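Local coordinates for protein angiotensin-converting enzyme (Anopheles gambiae, PDB 6S1Z) that probably cleaves peptides as a zinc-dependent peptidyl-dipeptidase of the angiotensin-converting enzyme family, and is held here with the inhibitor fosinoprilat, at residues A[433-438]-A[492-497]; A[384-389]-A[498-503]; A[95-100]-A[182-187]; A[24-29]-A[60-65]. All blocks are in the same frame, centred on the assembly; numbering follows the deposited sequence.

Interaction 1 (A[433-438]-A[492-497]); sequences PFAYTL and VEYLRY. With KS8 (fosinoprilat), chain C.
Tyr494 packs against Leu438, Ala435 and Phe434 in the wall of a zinc-peptidase active site. Helix 431-446 here meets the loop leading into helix 495-514.

The apolar contacts gather round the Tyr494 ring. Leu438 makes a CH-pi contact over one face, with its CD1 3.4 Å from the ring centroid of Tyr494 and 13° off the ring normal. The opposite face is covered by CD1 of Tyr497, so the ring is clasped from both sides. At the ring edge, Ala435 CB lies 3.7 Å from Tyr494 CD1.

The aromatic contact is an offset edge-to-face pair in which Phe434 offers its edge. The two ring planes stand at 76°. Phe434 holds CG anti to its own backbone N (chi1 175°), which carries CE1 to 3.9 Å from Tyr494 CZ.

No hydrogen bond joins the two segments. The backbone N atoms of Tyr494 and Leu495 instead bond the carboxylate of Asp439, on the same helix as Leu438. Gln255 and Lys485 also bond the inhibitor, consistent with the S2' pocket of angiotensin-converting enzymes. Tyr494 OH donates to fosinoprilat carboxylate oxygen O24 at 3.2 Å.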
# COMPACT_ATOMS: atom_id res chain seq x y z
N PRO A 433 -4.88 -10.38 4.04
CA PRO A 433 -4.26 -11.60 3.50
C PRO A 433 -3.40 -11.33 2.28
O PRO A 433 -2.31 -11.90 2.15
CB PRO A 433 -5.46 -12.49 3.16
CG PRO A 433 -6.59 -11.95 3.98
CD PRO A 433 -6.35 -10.48 4.08
N PHE A 434 -3.86 -10.46 1.38
CA PHE A 434 -3.08 -10.12 0.19
C PHE A 434 -1.72 -9.57 0.59
O PHE A 434 -0.67 -10.12 0.20
CB PHE A 434 -3.85 -9.12 -0.67
CG PHE A 434 -3.07 -8.62 -1.86
CD1 PHE A 434 -2.26 -7.51 -1.75
CD2 PHE A 434 -3.15 -9.28 -3.07
CE1 PHE A 434 -1.54 -7.05 -2.84
CE2 PHE A 434 -2.43 -8.83 -4.17
CZ PHE A 434 -1.63 -7.71 -4.05
N ALA A 435 -1.70 -8.49 1.37
CA ALA A 435 -0.44 -7.89 1.78
C ALA A 435 0.46 -8.89 2.50
O ALA A 435 1.69 -8.79 2.42
CB ALA A 435 -0.70 -6.68 2.68
N TYR A 436 -0.14 -9.86 3.19
CA TYR A 436 0.65 -10.84 3.93
C TYR A 436 1.39 -11.78 2.98
O TYR A 436 2.57 -12.07 3.20
CB TYR A 436 -0.25 -11.63 4.88
CG TYR A 436 0.42 -12.80 5.55
CD1 TYR A 436 1.48 -12.61 6.43
CD2 TYR A 436 -0.02 -14.10 5.33
CE1 TYR A 436 2.09 -13.68 7.05
CE2 TYR A 436 0.59 -15.18 5.95
CZ TYR A 436 1.64 -14.96 6.82
OH TYR A 436 2.25 -16.03 7.43
N THR A 437 0.72 -12.26 1.93
CA THR A 437 1.34 -13.23 1.04
C THR A 437 2.49 -12.61 0.25
O THR A 437 3.47 -13.30 -0.05
CB THR A 437 0.30 -13.81 0.08
OG1 THR A 437 -0.31 -12.76 -0.67
CG2 THR A 437 -0.76 -14.57 0.85
N LEU A 438 2.39 -11.33 -0.10
CA LEU A 438 3.41 -10.70 -0.94
C LEU A 438 4.79 -10.83 -0.30
O LEU A 438 5.70 -11.44 -0.88
CB LEU A 438 3.07 -9.23 -1.19
CG LEU A 438 1.93 -8.96 -2.18
CD1 LEU A 438 1.71 -7.46 -2.32
CD2 LEU A 438 2.21 -9.59 -3.54
N VAL A 492 9.88 -2.79 -3.39
CA VAL A 492 9.27 -2.00 -2.33
C VAL A 492 8.57 -2.95 -1.37
O VAL A 492 7.62 -3.65 -1.77
CB VAL A 492 8.28 -0.96 -2.89
CG1 VAL A 492 7.77 -0.06 -1.77
CG2 VAL A 492 8.94 -0.14 -3.99
N GLU A 493 9.03 -2.99 -0.12
CA GLU A 493 8.42 -3.85 0.88
C GLU A 493 6.93 -3.58 0.99
O GLU A 493 6.49 -2.42 0.99
CB GLU A 493 9.10 -3.64 2.24
CG GLU A 493 8.20 -3.95 3.44
CD GLU A 493 8.95 -3.92 4.76
OE1 GLU A 493 10.20 -4.00 4.74
OE2 GLU A 493 8.29 -3.82 5.81
N TYR A 494 6.15 -4.65 1.08
CA TYR A 494 4.70 -4.55 1.16
C TYR A 494 4.14 -4.88 2.54
O TYR A 494 2.96 -4.60 2.79
CB TYR A 494 4.04 -5.46 0.12
CG TYR A 494 2.74 -4.92 -0.42
CD1 TYR A 494 1.54 -5.11 0.26
CD2 TYR A 494 2.71 -4.20 -1.61
CE1 TYR A 494 0.35 -4.61 -0.24
CE2 TYR A 494 1.53 -3.69 -2.11
CZ TYR A 494 0.35 -3.90 -1.42
OH TYR A 494 -0.82 -3.39 -1.93
N LEU A 495 4.93 -5.47 3.43
CA LEU A 495 4.45 -5.73 4.78
C LEU A 495 4.00 -4.44 5.45
O LEU A 495 3.10 -4.47 6.31
CB LEU A 495 5.54 -6.40 5.62
CG LEU A 495 5.12 -6.86 7.01
CD1 LEU A 495 4.17 -8.05 6.91
CD2 LEU A 495 6.33 -7.19 7.86
N ARG A 496 4.61 -3.31 5.08
CA ARG A 496 4.15 -2.02 5.57
C ARG A 496 2.65 -1.86 5.39
O ARG A 496 1.95 -1.40 6.29
CB ARG A 496 4.90 -0.91 4.85
CG ARG A 496 4.77 -0.96 3.33
CD ARG A 496 5.76 -0.04 2.65
NE ARG A 496 7.14 -0.41 2.95
CZ ARG A 496 8.21 0.18 2.43
NH1 ARG A 496 8.06 1.18 1.57
NH2 ARG A 496 9.43 -0.23 2.76
N TYR A 497 2.14 -2.24 4.22
CA TYR A 497 0.70 -2.13 3.97
C TYR A 497 -0.09 -3.05 4.88
O TYR A 497 -1.21 -2.70 5.28
CB TYR A 497 0.40 -2.44 2.50
CG TYR A 497 1.02 -1.46 1.54
CD1 TYR A 497 2.31 -1.65 1.07
CD2 TYR A 497 0.32 -0.34 1.11
CE1 TYR A 497 2.88 -0.75 0.19
CE2 TYR A 497 0.89 0.56 0.24
CZ TYR A 497 2.17 0.35 -0.22
OH TYR A 497 2.74 1.24 -1.09
C04 KS8 C . 3.54 4.21 -3.21
C05 KS8 C . 4.86 3.86 -2.39
C06 KS8 C . 6.12 3.68 -3.34
C07 KS8 C . 7.05 4.90 -3.31
C08 KS8 C . 8.31 4.71 -4.27
C09 KS8 C . 9.44 4.05 -3.81
C10 KS8 C . 10.54 3.89 -4.64
C11 KS8 C . 10.51 4.39 -5.96
C12 KS8 C . 9.39 5.04 -6.42
C13 KS8 C . 8.28 5.21 -5.58
C14 KS8 C . 0.58 3.87 -2.98
C15 KS8 C . 0.45 2.31 -2.88
C18 KS8 C . -2.09 2.28 -2.91
C19 KS8 C . -3.09 1.39 -2.09
C20 KS8 C . -2.30 0.04 -1.92
C21 KS8 C . -1.21 0.11 -2.75
C22 KS8 C . -1.51 -0.46 -4.13
C25 KS8 C . -3.44 1.96 -0.78
C26 KS8 C . -4.12 3.35 -0.96
C27 KS8 C . -5.58 3.27 -1.42
C28 KS8 C . -6.39 2.44 -0.45
C29 KS8 C . -5.81 1.02 -0.37
C30 KS8 C . -4.33 1.03 0.04
N17 KS8 C . -0.91 1.66 -2.86
O01 KS8 C . 2.26 3.63 -0.87
O03 KS8 C . 1.93 5.95 -1.71
O16 KS8 C . 1.44 1.64 -2.83
O23 KS8 C . -2.33 0.13 -4.90
O24 KS8 C . -0.96 -1.47 -4.48
P02 KS8 C . 2.08 4.44 -2.09

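Interaction 2 (A[384-389]-A[498-503]); sequences HEAVGD and FVSYVI. With ZN (zinc ion), chain D; KS8 (fosinoprilat), chain C.
Ser500 sits directly on Ala386 where helix 381-396 crosses helix 495-514, and this is the tight part of the contact. The CA atoms of Ala386 and Ser500 are only 4.4 Å apart. The two short helix segments run at 49° to each other, with axes 8.0 Å apart at closest approach. Ser500 OG is turned anti to the backbone N and comes to 3.1 Å from Ala386 CA. It makes no hydrogen bond to 384-389; its partner is Gln504, one turn further along its own helix. Beside it, Ile503 lays CG1 3.8 Å from Ala386 CB. Small residues at the crossing thus let the backbones come close.

Toward the inhibitor the fit is looser. Asp389 and Tyr501 meet through a single approach, OD2 of Asp389 to CE1 of Tyr501 at 3.7 Å. The carboxylate and ring planes are 69° apart there. Tyr501 reaches on past Asp389, and its OH comes close to C29 and C30 of fosinoprilat's cyclohexyl group.

Glu385 starts toward helix 495-514, with CB 3.9 Å from Ser500 CB. Its chain then bends at chi2 (-60°) and swings the carboxylate to the metal. OE2 of Glu385 binds the zinc ion at 2.0 Å, beside His357 and His361. Phosphinate oxygen O01 of fosinoprilat binds the same zinc ion at 2.2 Å. The arrangement fits a gluzincin site, an HExxH helix completed by a downstream glutamate. Close van der Waals packing of Ser500 and Ile503 on Ala386 joins the helices, while the neighbouring Glu385 turns its carboxylate to the zinc ion.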
# COMPACT_ATOMS: atom_id res chain seq x y z
N HIS A 384 4.02 4.81 8.34
CA HIS A 384 3.97 5.66 7.16
C HIS A 384 2.71 5.40 6.35
O HIS A 384 1.92 6.31 6.08
CB HIS A 384 5.22 5.44 6.31
CG HIS A 384 5.97 6.70 6.01
ND1 HIS A 384 5.35 7.89 5.72
CD2 HIS A 384 7.30 6.95 5.96
CE1 HIS A 384 6.26 8.82 5.49
NE2 HIS A 384 7.46 8.28 5.63
N GLU A 385 2.51 4.14 5.94
CA GLU A 385 1.35 3.80 5.13
C GLU A 385 0.05 4.03 5.89
O GLU A 385 -0.98 4.35 5.28
CB GLU A 385 1.42 2.34 4.67
CG GLU A 385 2.80 1.85 4.25
CD GLU A 385 3.38 2.63 3.08
OE1 GLU A 385 4.45 3.25 3.26
OE2 GLU A 385 2.77 2.61 1.99
N ALA A 386 0.08 3.88 7.21
CA ALA A 386 -1.16 3.89 7.99
C ALA A 386 -1.75 5.29 8.08
O ALA A 386 -2.98 5.45 8.04
CB ALA A 386 -0.89 3.34 9.39
N VAL A 387 -0.90 6.32 8.19
CA VAL A 387 -1.37 7.67 8.47
C VAL A 387 -2.54 8.03 7.56
O VAL A 387 -3.64 8.36 8.02
CB VAL A 387 -0.23 8.69 8.33
CG1 VAL A 387 -0.72 10.10 8.64
CG2 VAL A 387 0.94 8.32 9.23
N GLY A 388 -2.31 7.97 6.25
CA GLY A 388 -3.35 8.39 5.31
C GLY A 388 -4.62 7.57 5.44
O GLY A 388 -5.72 8.12 5.41
N ASP A 389 -4.48 6.25 5.60
CA ASP A 389 -5.66 5.39 5.67
C ASP A 389 -6.47 5.64 6.94
O ASP A 389 -7.68 5.41 6.95
CB ASP A 389 -5.25 3.92 5.58
CG ASP A 389 -4.74 3.54 4.21
OD1 ASP A 389 -5.19 4.15 3.21
OD2 ASP A 389 -3.89 2.63 4.11
N PHE A 498 0.45 -4.22 5.21
CA PHE A 498 -0.23 -5.12 6.13
C PHE A 498 -0.24 -4.53 7.54
O PHE A 498 -1.30 -4.35 8.15
CB PHE A 498 0.44 -6.49 6.13
CG PHE A 498 -0.09 -7.42 7.17
CD1 PHE A 498 -1.22 -8.19 6.93
CD2 PHE A 498 0.53 -7.53 8.41
CE1 PHE A 498 -1.72 -9.04 7.89
CE2 PHE A 498 0.03 -8.38 9.37
CZ PHE A 498 -1.09 -9.14 9.11
N VAL A 499 0.95 -4.22 8.07
CA VAL A 499 1.04 -3.63 9.40
C VAL A 499 0.13 -2.41 9.50
O VAL A 499 -0.50 -2.17 10.54
CB VAL A 499 2.50 -3.26 9.73
CG1 VAL A 499 2.60 -2.58 11.08
CG2 VAL A 499 3.38 -4.50 9.69
N SER A 500 0.05 -1.63 8.42
CA SER A 500 -0.83 -0.47 8.40
C SER A 500 -2.27 -0.86 8.73
O SER A 500 -2.87 -0.32 9.67
CB SER A 500 -0.76 0.21 7.03
OG SER A 500 -1.86 1.07 6.83
N TYR A 501 -2.83 -1.80 7.98
CA TYR A 501 -4.21 -2.21 8.17
C TYR A 501 -4.46 -2.86 9.53
O TYR A 501 -5.62 -3.14 9.86
CB TYR A 501 -4.63 -3.16 7.05
CG TYR A 501 -5.11 -2.44 5.82
CD1 TYR A 501 -4.26 -1.61 5.10
CD2 TYR A 501 -6.42 -2.59 5.36
CE1 TYR A 501 -4.70 -0.95 3.96
CE2 TYR A 501 -6.86 -1.93 4.24
CZ TYR A 501 -6.00 -1.11 3.54
OH TYR A 501 -6.44 -0.46 2.42
N VAL A 502 -3.42 -3.10 10.31
CA VAL A 502 -3.56 -3.55 11.69
C VAL A 502 -3.46 -2.39 12.67
O VAL A 502 -4.31 -2.24 13.55
CB VAL A 502 -2.50 -4.64 12.01
CG1 VAL A 502 -2.56 -5.04 13.48
CG2 VAL A 502 -2.70 -5.85 11.11
N ILE A 503 -2.43 -1.56 12.52
CA ILE A 503 -2.23 -0.45 13.45
C ILE A 503 -3.18 0.70 13.14
O ILE A 503 -3.61 1.41 14.06
CB ILE A 503 -0.77 0.02 13.43
CG1 ILE A 503 -0.43 0.67 12.08
CG2 ILE A 503 0.17 -1.14 13.72
CD1 ILE A 503 1.03 1.09 11.95
ZN ZN D . 1.93 4.21 1.20
C04 KS8 C . 3.54 4.21 -3.21
C05 KS8 C . 4.86 3.86 -2.39
C06 KS8 C . 6.12 3.68 -3.34
C07 KS8 C . 7.05 4.90 -3.31
C08 KS8 C . 8.31 4.71 -4.27
C09 KS8 C . 9.44 4.05 -3.81
C10 KS8 C . 10.54 3.89 -4.64
C11 KS8 C . 10.51 4.39 -5.96
C12 KS8 C . 9.39 5.04 -6.42
C13 KS8 C . 8.28 5.21 -5.58
C14 KS8 C . 0.58 3.87 -2.98
C15 KS8 C . 0.45 2.31 -2.88
C18 KS8 C . -2.09 2.28 -2.91
C19 KS8 C . -3.09 1.39 -2.09
C20 KS8 C . -2.30 0.04 -1.92
C21 KS8 C . -1.21 0.11 -2.75
C22 KS8 C . -1.51 -0.46 -4.13
C25 KS8 C . -3.44 1.96 -0.78
C26 KS8 C . -4.12 3.35 -0.96
C27 KS8 C . -5.58 3.27 -1.42
C28 KS8 C . -6.39 2.44 -0.45
C29 KS8 C . -5.81 1.02 -0.37
C30 KS8 C . -4.33 1.03 0.04
N17 KS8 C . -0.91 1.66 -2.86
O01 KS8 C . 2.26 3.63 -0.87
O03 KS8 C . 1.93 5.95 -1.71
O16 KS8 C . 1.44 1.64 -2.83
O23 KS8 C . -2.33 0.13 -4.90
O24 KS8 C . -0.96 -1.47 -4.48
P02 KS8 C . 2.08 4.44 -2.09

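Interaction 3 (A[95-100]-A[182-187]); sequences YAALPA and ALRNNF
Arg184 lies across Ala97, Leu98 and Pro99, and it carries most of this surface contact. Its CB touches Ala97 CB at 3.4 Å. Further along the chain, Arg184 CD passes 3.6 Å from Leu98 CD2, the two side chains crossing at about a right angle. Arg184 NE lies 3.0 Å from Ala97 O. The guanidinium group then settles over the proline. Pro99 CD lies 4.1 Å from Arg184 CZ, above the centre of one face of the flat group. Near the root of the arginine, the side chain of Asn185 rests beside Ala97 CB.

Side-chain torsions and the backbone turn set up these meetings. Arg184 places CG anti to the carbonyl carbon, runs extended through chi2, and bends at chi3 (102°). That bend turns the guanidinium plane toward Pro99. Residues 95 to 98 form a type I beta turn, which points the Ala97 methyl at helix 168-184. Asn185 is the first residue to leave that helix, and the N atom of Asn186 bonds Leu183 O at 2.6 Å.

The next shell fixes the turn on the fold. Tyr95 OH bonds Asp491, and its ring packs on Phe103 and Leu106 of helix 100-118. Leu98 also packs on Gln180 and Ala181 of helix 168-184. The arrangement is that of a loop joining two helices, a beta turn followed by a proline N-cap of helix 100-118, laid against the C-terminal end of a third helix in an all-helical region.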
# COMPACT_ATOMS: atom_id res chain seq x y z
N TYR A 95 22.01 -0.97 0.06
CA TYR A 95 22.68 -1.54 -1.10
C TYR A 95 24.05 -0.92 -1.34
O TYR A 95 24.77 -1.36 -2.24
CB TYR A 95 21.81 -1.37 -2.35
CG TYR A 95 20.44 -2.01 -2.26
CD1 TYR A 95 20.18 -3.04 -1.36
CD2 TYR A 95 19.40 -1.58 -3.08
CE1 TYR A 95 18.93 -3.62 -1.28
CE2 TYR A 95 18.15 -2.16 -3.00
CZ TYR A 95 17.92 -3.18 -2.10
OH TYR A 95 16.67 -3.76 -2.02
N ALA A 96 24.43 0.09 -0.55
CA ALA A 96 25.70 0.77 -0.73
C ALA A 96 26.89 -0.08 -0.33
O ALA A 96 28.03 0.35 -0.51
CB ALA A 96 25.71 2.07 0.08
N ALA A 97 26.67 -1.28 0.22
CA ALA A 97 27.77 -2.15 0.60
C ALA A 97 28.41 -2.84 -0.59
O ALA A 97 29.54 -3.34 -0.47
CB ALA A 97 27.29 -3.20 1.61
N LEU A 98 27.73 -2.89 -1.73
CA LEU A 98 28.26 -3.52 -2.92
C LEU A 98 29.22 -2.59 -3.65
O LEU A 98 29.14 -1.36 -3.51
CB LEU A 98 27.13 -3.92 -3.85
CG LEU A 98 26.20 -5.03 -3.36
CD1 LEU A 98 24.90 -5.03 -4.17
CD2 LEU A 98 26.89 -6.38 -3.46
N PRO A 99 30.16 -3.13 -4.42
CA PRO A 99 31.02 -2.28 -5.25
C PRO A 99 30.19 -1.46 -6.23
O PRO A 99 29.04 -1.79 -6.55
CB PRO A 99 31.94 -3.27 -5.97
CG PRO A 99 31.24 -4.59 -5.88
CD PRO A 99 30.48 -4.56 -4.59
N ALA A 100 30.79 -0.37 -6.71
CA ALA A 100 30.07 0.54 -7.59
C ALA A 100 29.52 -0.18 -8.82
O ALA A 100 28.43 0.14 -9.30
CB ALA A 100 30.98 1.70 -8.01
N ALA A 182 22.55 -7.81 1.38
CA ALA A 182 22.16 -8.24 2.72
C ALA A 182 23.34 -8.85 3.46
O ALA A 182 23.51 -8.63 4.67
CB ALA A 182 21.01 -9.25 2.63
N LEU A 183 24.18 -9.62 2.76
CA LEU A 183 25.34 -10.23 3.41
C LEU A 183 26.36 -9.17 3.80
O LEU A 183 26.80 -9.12 4.96
CB LEU A 183 25.97 -11.27 2.49
CG LEU A 183 25.11 -12.48 2.09
CD1 LEU A 183 25.96 -13.53 1.40
CD2 LEU A 183 24.39 -13.07 3.30
N ARG A 184 26.76 -8.32 2.85
CA ARG A 184 27.73 -7.27 3.15
C ARG A 184 27.24 -6.34 4.26
O ARG A 184 28.06 -5.70 4.92
CB ARG A 184 28.05 -6.47 1.89
CG ARG A 184 28.56 -7.32 0.73
CD ARG A 184 28.92 -6.47 -0.48
NE ARG A 184 30.36 -6.25 -0.61
CZ ARG A 184 31.17 -6.99 -1.37
NH1 ARG A 184 30.69 -7.99 -2.10
NH2 ARG A 184 32.46 -6.71 -1.42
N ASN A 185 25.93 -6.25 4.46
CA ASN A 185 25.36 -5.53 5.59
C ASN A 185 25.29 -6.37 6.86
O ASN A 185 24.73 -5.92 7.86
CB ASN A 185 23.96 -5.02 5.24
CG ASN A 185 23.97 -3.61 4.66
OD1 ASN A 185 24.11 -3.43 3.46
ND2 ASN A 185 23.83 -2.62 5.53
N ASN A 186 25.86 -7.58 6.84
CA ASN A 186 25.83 -8.51 7.97
C ASN A 186 24.39 -8.90 8.32
O ASN A 186 23.83 -8.52 9.35
CB ASN A 186 26.55 -7.91 9.19
CG ASN A 186 28.05 -7.82 8.99
OD1 ASN A 186 28.61 -8.45 8.10
ND2 ASN A 186 28.71 -7.03 9.84
N PHE A 187 23.80 -9.68 7.41
CA PHE A 187 22.48 -10.24 7.61
C PHE A 187 22.38 -11.57 6.87
O PHE A 187 23.20 -11.87 5.99
CB PHE A 187 21.37 -9.29 7.13
CG PHE A 187 21.14 -8.12 8.05
CD1 PHE A 187 20.56 -8.31 9.29
CD2 PHE A 187 21.51 -6.84 7.67
CE1 PHE A 187 20.34 -7.24 10.14
CE2 PHE A 187 21.29 -5.77 8.51
CZ PHE A 187 20.71 -5.97 9.75

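Interaction 4 (A[24-29]-A[60-65]); sequences QRYQQT and AEVAKA
Tyr26 overlaps Ala63 with one edge of its ring and also touches Val62. CE2 of Tyr26 touches Ala63 CB at 3.6 Å, and that methyl lies near the ring plane. Val62 CG1 is a little further off, 4.1 Å from Tyr26 CD2. With CG anti to the backbone N (chi1 -171°), the tyrosine reaches across to helix 46-68.

Val62 fills the middle of the interface. One branch, CG1, faces Tyr26, while CG2 meets Thr29 CG2 at 3.9 Å. The threonine OG1 is also close to both valine branches, at 4.0 Å from CG1 and from CG2 of Val62. On the outer side the guanidinium of Arg25 passes obliquely by Val62 CG1.

The two segments belong to helices 12-42 and 46-68, an antiparallel helical hairpin near the start of the chain. Their local axes are 9.9 Å apart and run at 157°. Phe59 extends the apolar patch by an edge-to-face contact with the Tyr26 ring.

No hydrogen bond crosses between the segments. The chemistry implies a mainly apolar pairing, with one aromatic edge and the threonine hydroxyl against valine methyls, while the charge of Arg25 is met beyond them by a salt bridge to Glu69.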
# COMPACT_ATOMS: atom_id res chain seq x y z
N GLN A 24 24.36 16.95 7.32
CA GLN A 24 24.02 17.73 6.13
C GLN A 24 24.67 17.13 4.89
O GLN A 24 23.99 16.79 3.91
CB GLN A 24 24.45 19.19 6.32
CG GLN A 24 23.89 19.83 7.58
CD GLN A 24 22.37 19.80 7.64
OE1 GLN A 24 21.70 19.63 6.61
NE2 GLN A 24 21.82 19.95 8.83
N ARG A 25 26.00 16.97 4.91
CA ARG A 25 26.72 16.44 3.76
C ARG A 25 26.08 15.14 3.26
O ARG A 25 26.00 14.91 2.05
CB ARG A 25 28.19 16.21 4.12
CG ARG A 25 29.03 15.65 2.98
CD ARG A 25 30.52 15.71 3.31
NE ARG A 25 30.86 14.91 4.48
CZ ARG A 25 31.24 13.63 4.44
NH1 ARG A 25 31.53 13.00 5.57
NH2 ARG A 25 31.32 12.99 3.28
N TYR A 26 25.62 14.29 4.18
CA TYR A 26 24.89 13.09 3.81
C TYR A 26 23.45 13.38 3.41
O TYR A 26 22.85 12.61 2.66
CB TYR A 26 24.92 12.08 4.96
CG TYR A 26 24.38 10.71 4.63
CD1 TYR A 26 23.02 10.44 4.70
CD2 TYR A 26 25.24 9.67 4.28
CE1 TYR A 26 22.53 9.18 4.41
CE2 TYR A 26 24.75 8.41 3.98
CZ TYR A 26 23.39 8.17 4.05
OH TYR A 26 22.90 6.92 3.76
N GLN A 27 22.89 14.49 3.90
CA GLN A 27 21.50 14.84 3.60
C GLN A 27 21.36 15.52 2.24
O GLN A 27 20.29 15.41 1.62
CB GLN A 27 20.94 15.75 4.70
CG GLN A 27 19.54 16.27 4.43
CD GLN A 27 19.02 17.13 5.56
OE1 GLN A 27 19.49 17.05 6.70
NE2 GLN A 27 18.04 17.98 5.26
N GLN A 28 22.39 16.21 1.77
CA GLN A 28 22.29 16.90 0.49
C GLN A 28 22.27 15.91 -0.66
O GLN A 28 21.38 15.97 -1.52
CB GLN A 28 23.45 17.89 0.33
CG GLN A 28 23.67 18.80 1.53
CD GLN A 28 22.37 19.28 2.15
OE1 GLN A 28 22.13 19.09 3.34
NE2 GLN A 28 21.53 19.92 1.35
N THR A 29 23.23 14.98 -0.70
CA THR A 29 23.26 13.99 -1.76
C THR A 29 22.02 13.10 -1.75
O THR A 29 21.69 12.50 -2.77
CB THR A 29 24.52 13.14 -1.66
OG1 THR A 29 24.66 12.64 -0.32
CG2 THR A 29 25.75 13.95 -2.03
N ALA A 60 26.17 6.59 -3.05
CA ALA A 60 26.80 5.42 -2.45
C ALA A 60 28.23 5.73 -2.02
O ALA A 60 28.67 5.30 -0.95
CB ALA A 60 26.77 4.25 -3.43
N GLU A 61 28.96 6.48 -2.85
CA GLU A 61 30.30 6.90 -2.47
C GLU A 61 30.28 7.69 -1.16
O GLU A 61 31.23 7.61 -0.38
CB GLU A 61 30.92 7.74 -3.59
CG GLU A 61 31.07 6.99 -4.91
CD GLU A 61 31.34 7.91 -6.08
OE1 GLU A 61 31.41 9.14 -5.88
OE2 GLU A 61 31.48 7.41 -7.22
N VAL A 62 29.21 8.45 -0.91
CA VAL A 62 29.11 9.22 0.32
C VAL A 62 28.81 8.30 1.50
O VAL A 62 29.48 8.36 2.54
CB VAL A 62 28.05 10.32 0.18
CG1 VAL A 62 27.89 11.08 1.49
CG2 VAL A 62 28.41 11.27 -0.95
N ALA A 63 27.79 7.45 1.36
CA ALA A 63 27.43 6.55 2.45
C ALA A 63 28.59 5.63 2.81
O ALA A 63 28.84 5.37 3.99
CB ALA A 63 26.20 5.73 2.07
N LYS A 64 29.31 5.13 1.80
CA LYS A 64 30.46 4.26 2.07
C LYS A 64 31.48 4.97 2.96
O LYS A 64 32.03 4.36 3.88
CB LYS A 64 31.10 3.82 0.76
CG LYS A 64 30.28 2.82 -0.05
CD LYS A 64 30.93 2.53 -1.39
CE LYS A 64 30.08 1.61 -2.25
NZ LYS A 64 30.69 1.36 -3.59
N ALA A 65 31.74 6.25 2.69
CA ALA A 65 32.72 7.00 3.48
C ALA A 65 32.15 7.43 4.82
O ALA A 65 32.89 7.48 5.81
CB ALA A 65 33.20 8.22 2.69

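In the fold
Interactions 1 and 2 both border the active site, and both use helix 495-514. Their centres are about 11 Å apart, and Tyr497 CZ comes within 3.2 Å of Glu385 OE2. Interaction 1 contributes Tyr494, which bonds the carboxylate of fosinoprilat, whereas interaction 2 supplies a zinc ligand. Interactions 3 and 4 lie at the periphery, with centres about 27 and 29 Å from the centre of the chain. They touch each other through Lys64, whose NZ bonds Leu98 O at 3.1 Å. This ties the N-terminal hairpin to the 95-100 turn. The nearest atoms of interactions 1 and 3 are about 7 Å apart, so the two pairs of contacts do not meet directly.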